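Long-range contact in putative acetyltransferase (Clostridium difficile, PDB 3DSB), which probably transfers an acyl group, such as acetyl from acetyl-coenzyme A, to a still unidentified acceptor, as a member of the GNAT family: residues F102-N107 / T136-M142. Sequence-based numbering, arbitrary orientation. Where two conformers were deposited one is given.
Sequences FNYLFN and TYESLNM. With SO4 (sulfate ion), chain C.
L140 packs against F102, N103, F106 and N107 in a mainly apolar contact between helix 101-115 and the last turn of helix 133-138 with the turn that follows it, within the GNAT fold. No hydrogen bond joins the two segments. L140 CD1 sits over one face of the F106 ring as a CH-pi contact, 4.0 Å from the ring centroid and 23° off the normal. The same methyl meets the edge of the F102 ring at CE2. The other branch, L140 CD2, lies against the amide ends of N103 and N107, with N103 OD1 3.7 Å away. With CG anti to the carbonyl carbon (chi1 -72°), L140 directs both methyls at the helix.

In the conformer given, the selenium of selenomethionine M142 lies at the edge of the buried F106 ring, in plane, 3.9 Å from F106 CZ. This Met-aromatic contact may not hold in the other conformer. Y137 CE1 approaches the same F106 CZ, and the two rings lie obliquely, planes at 32°. F106 and M142 both also touch M122 of strand 119-127, so the contact rests on the sheet. Y137 also meets the ring of Y150 of the second subunit.

A Schellman motif with N141 at C-prime ends helix 133-138. Y137 O accepts from both L140 N and M142 N. The turn thereby holds L140 and M142 towards F106. At the start of helix 101-115, a sulfate, probably from the crystallisation liquor, accepts from F102 N (F102 N to sulfate O1, 2.9 Å) and from R98 N. In GNAT enzymes this helix start typically binds the coenzyme A pyrophosphate, so the sulfate may mimic a phosphate. With no hydrogen bond across it, the joint depends largely on the fit of L140 and F106, while K110 NZ ties L140 O to helix 101-115.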
loop_
_atom_site.group_PDB
_atom_site.type_symbol
_atom_site.label_atom_id
_atom_site.label_comp_id
_atom_site.label_asym_id
_atom_site.label_seq_id
_atom_site.Cartn_x
_atom_site.Cartn_y
_atom_site.Cartn_z
ATOM N N PHE A 102 8.037 -14.717 16.331
ATOM C CA PHE A 102 7.995 -13.476 15.553
ATOM C C PHE A 102 8.929 -13.639 14.332
ATOM O O PHE A 102 8.517 -13.390 13.177
ATOM C CB PHE A 102 8.406 -12.292 16.436
ATOM C CG PHE A 102 8.357 -10.966 15.739
ATOM C CD1 PHE A 102 7.335 -10.084 15.993
ATOM C CD2 PHE A 102 9.345 -10.615 14.843
ATOM C CE1 PHE A 102 7.297 -8.830 15.330
ATOM C CE2 PHE A 102 9.298 -9.387 14.170
ATOM C CZ PHE A 102 8.297 -8.496 14.428
ATOM N N ASN A 103 10.157 -14.095 14.576
ATOM C CA ASN A 103 11.083 -14.257 13.474
ATOM C C ASN A 103 10.714 -15.404 12.514
ATOM O O ASN A 103 10.980 -15.272 11.305
ATOM C CB ASN A 103 12.526 -14.430 13.960
ATOM C CG ASN A 103 13.098 -13.185 14.530
ATOM O OD1 ASN A 103 12.530 -12.098 14.394
ATOM N ND2 ASN A 103 14.273 -13.306 15.131
ATOM N N TYR A 104 10.133 -16.515 13.006
ATOM C CA TYR A 104 9.663 -17.565 12.091
ATOM C C TYR A 104 8.658 -16.971 11.098
ATOM O O TYR A 104 8.692 -17.280 9.883
ATOM C CB TYR A 104 8.992 -18.733 12.826
ATOM C CG TYR A 104 9.906 -19.701 13.529
ATOM C CD1 TYR A 104 10.963 -20.300 12.858
ATOM C CD2 TYR A 104 9.694 -20.003 14.869
ATOM C CE1 TYR A 104 11.812 -21.199 13.535
ATOM C CE2 TYR A 104 10.522 -20.897 15.557
ATOM C CZ TYR A 104 11.579 -21.473 14.883
ATOM O OH TYR A 104 12.406 -22.352 15.583
ATOM N N LEU A 105 7.736 -16.156 11.607
ATOM C CA LEU A 105 6.720 -15.551 10.720
ATOM C C LEU A 105 7.355 -14.573 9.761
ATOM O O LEU A 105 7.079 -14.587 8.569
ATOM C CB LEU A 105 5.636 -14.851 11.553
ATOM C CG LEU A 105 4.701 -15.805 12.299
ATOM C CD1 LEU A 105 3.813 -14.996 13.198
ATOM C CD2 LEU A 105 3.899 -16.635 11.302
ATOM N N PHE A 106 8.214 -13.704 10.282
ATOM C CA PHE A 106 8.812 -12.682 9.427
ATOM C C PHE A 106 9.665 -13.325 8.326
ATOM O O PHE A 106 9.635 -12.915 7.154
ATOM C CB PHE A 106 9.645 -11.765 10.314
ATOM C CG PHE A 106 9.455 -10.343 10.011
ATOM C CD1 PHE A 106 8.499 -9.579 10.686
ATOM C CD2 PHE A 106 10.240 -9.749 9.044
ATOM C CE1 PHE A 106 8.298 -8.199 10.357
ATOM C CE2 PHE A 106 10.077 -8.413 8.723
ATOM C CZ PHE A 106 9.102 -7.637 9.379
ATOM N N ASN A 107 10.437 -14.341 8.707
ATOM C CA ASN A 107 11.280 -15.030 7.733
ATOM C C ASN A 107 10.469 -15.848 6.741
ATOM O O ASN A 107 10.870 -16.018 5.576
ATOM C CB ASN A 107 12.362 -15.839 8.453
ATOM C CG ASN A 107 13.479 -14.953 8.971
ATOM O OD1 ASN A 107 13.845 -13.985 8.316
ATOM N ND2 ASN A 107 13.991 -15.252 10.164
ATOM N N THR A 136 14.915 -4.088 15.804
ATOM C CA THR A 136 14.178 -5.296 15.456
ATOM C C THR A 136 14.223 -5.555 13.953
ATOM O O THR A 136 14.529 -6.663 13.526
ATOM C CB THR A 136 12.729 -5.198 15.934
ATOM O OG1 THR A 136 12.711 -5.223 17.370
ATOM C CG2 THR A 136 11.881 -6.349 15.388
ATOM N N TYR A 137 13.911 -4.537 13.151
ATOM C CA TYR A 137 13.923 -4.762 11.701
ATOM C C TYR A 137 15.317 -4.911 11.131
ATOM O O TYR A 137 15.554 -5.722 10.216
ATOM C CB TYR A 137 13.147 -3.673 10.958
ATOM C CG TYR A 137 11.717 -3.639 11.390
ATOM C CD1 TYR A 137 10.981 -4.823 11.555
ATOM C CD2 TYR A 137 11.093 -2.414 11.661
ATOM C CE1 TYR A 137 9.660 -4.783 11.982
ATOM C CE2 TYR A 137 9.780 -2.361 12.068
ATOM C CZ TYR A 137 9.054 -3.536 12.214
ATOM O OH TYR A 137 7.752 -3.475 12.636
ATOM N N GLU A 138 16.267 -4.137 11.656
ATOM C CA GLU A 138 17.655 -4.285 11.202
ATOM C C GLU A 138 18.185 -5.698 11.386
ATOM O O GLU A 138 18.904 -6.219 10.549
ATOM C CB GLU A 138 18.566 -3.323 11.938
ATOM C CG GLU A 138 19.086 -2.250 11.044
ATOM C CD GLU A 138 18.234 -1.007 11.024
ATOM O OE1 GLU A 138 18.852 0.069 11.296
ATOM O OE2 GLU A 138 16.994 -1.103 10.730
ATOM N N SER A 139 17.801 -6.336 12.479
ATOM C CA SER A 139 18.237 -7.716 12.717
ATOM C C SER A 139 17.633 -8.693 11.700
ATOM O O SER A 139 18.109 -9.836 11.549
ATOM C CB SER A 139 17.924 -8.147 14.152
ATOM O OG SER A 139 18.857 -7.552 15.039
ATOM N N LEU A 140 16.564 -8.253 11.030
ATOM C CA LEU A 140 15.931 -9.042 9.985
ATOM C C LEU A 140 16.318 -8.560 8.568
ATOM O O LEU A 140 15.665 -8.917 7.581
ATOM C CB LEU A 140 14.407 -9.013 10.176
ATOM C CG LEU A 140 13.930 -9.836 11.392
ATOM C CD1 LEU A 140 12.596 -9.280 11.854
ATOM C CD2 LEU A 140 13.830 -11.294 11.007
ATOM N N ASN A 141 17.365 -7.744 8.482
ATOM C CA ASN A 141 17.852 -7.220 7.210
ATOM C C ASN A 141 16.860 -6.266 6.539
ATOM O O ASN A 141 16.783 -6.175 5.307
ATOM C CB ASN A 141 18.307 -8.331 6.238
ATOM C CG ASN A 141 19.500 -9.110 6.772
ATOM O OD1 ASN A 141 20.290 -8.594 7.550
ATOM N ND2 ASN A 141 19.621 -10.358 6.369
HETATM N N MSE A 142 16.085 -5.578 7.366
HETATM C CA MSE A 142 15.151 -4.581 6.888
HETATM C C MSE A 142 15.607 -3.205 7.392
HETATM O O MSE A 142 15.870 -3.022 8.601
HETATM C CB MSE A 142 13.751 -4.949 7.385
HETATM C CG MSE A 142 12.671 -4.272 6.642
HETATM SE SE MSE A 142 10.931 -4.823 7.320
HETATM C CE MSE A 142 9.963 -4.680 5.644
HETATM S S SO4 C . 8.686 -13.245 20.013
HETATM O O1 SO4 C . 8.105 -14.323 19.229
HETATM O O2 SO4 C . 7.964 -11.999 19.626
HETATM O O3 SO4 C . 8.540 -13.402 21.453
HETATM O O4 SO4 C . 10.067 -13.034 19.591
#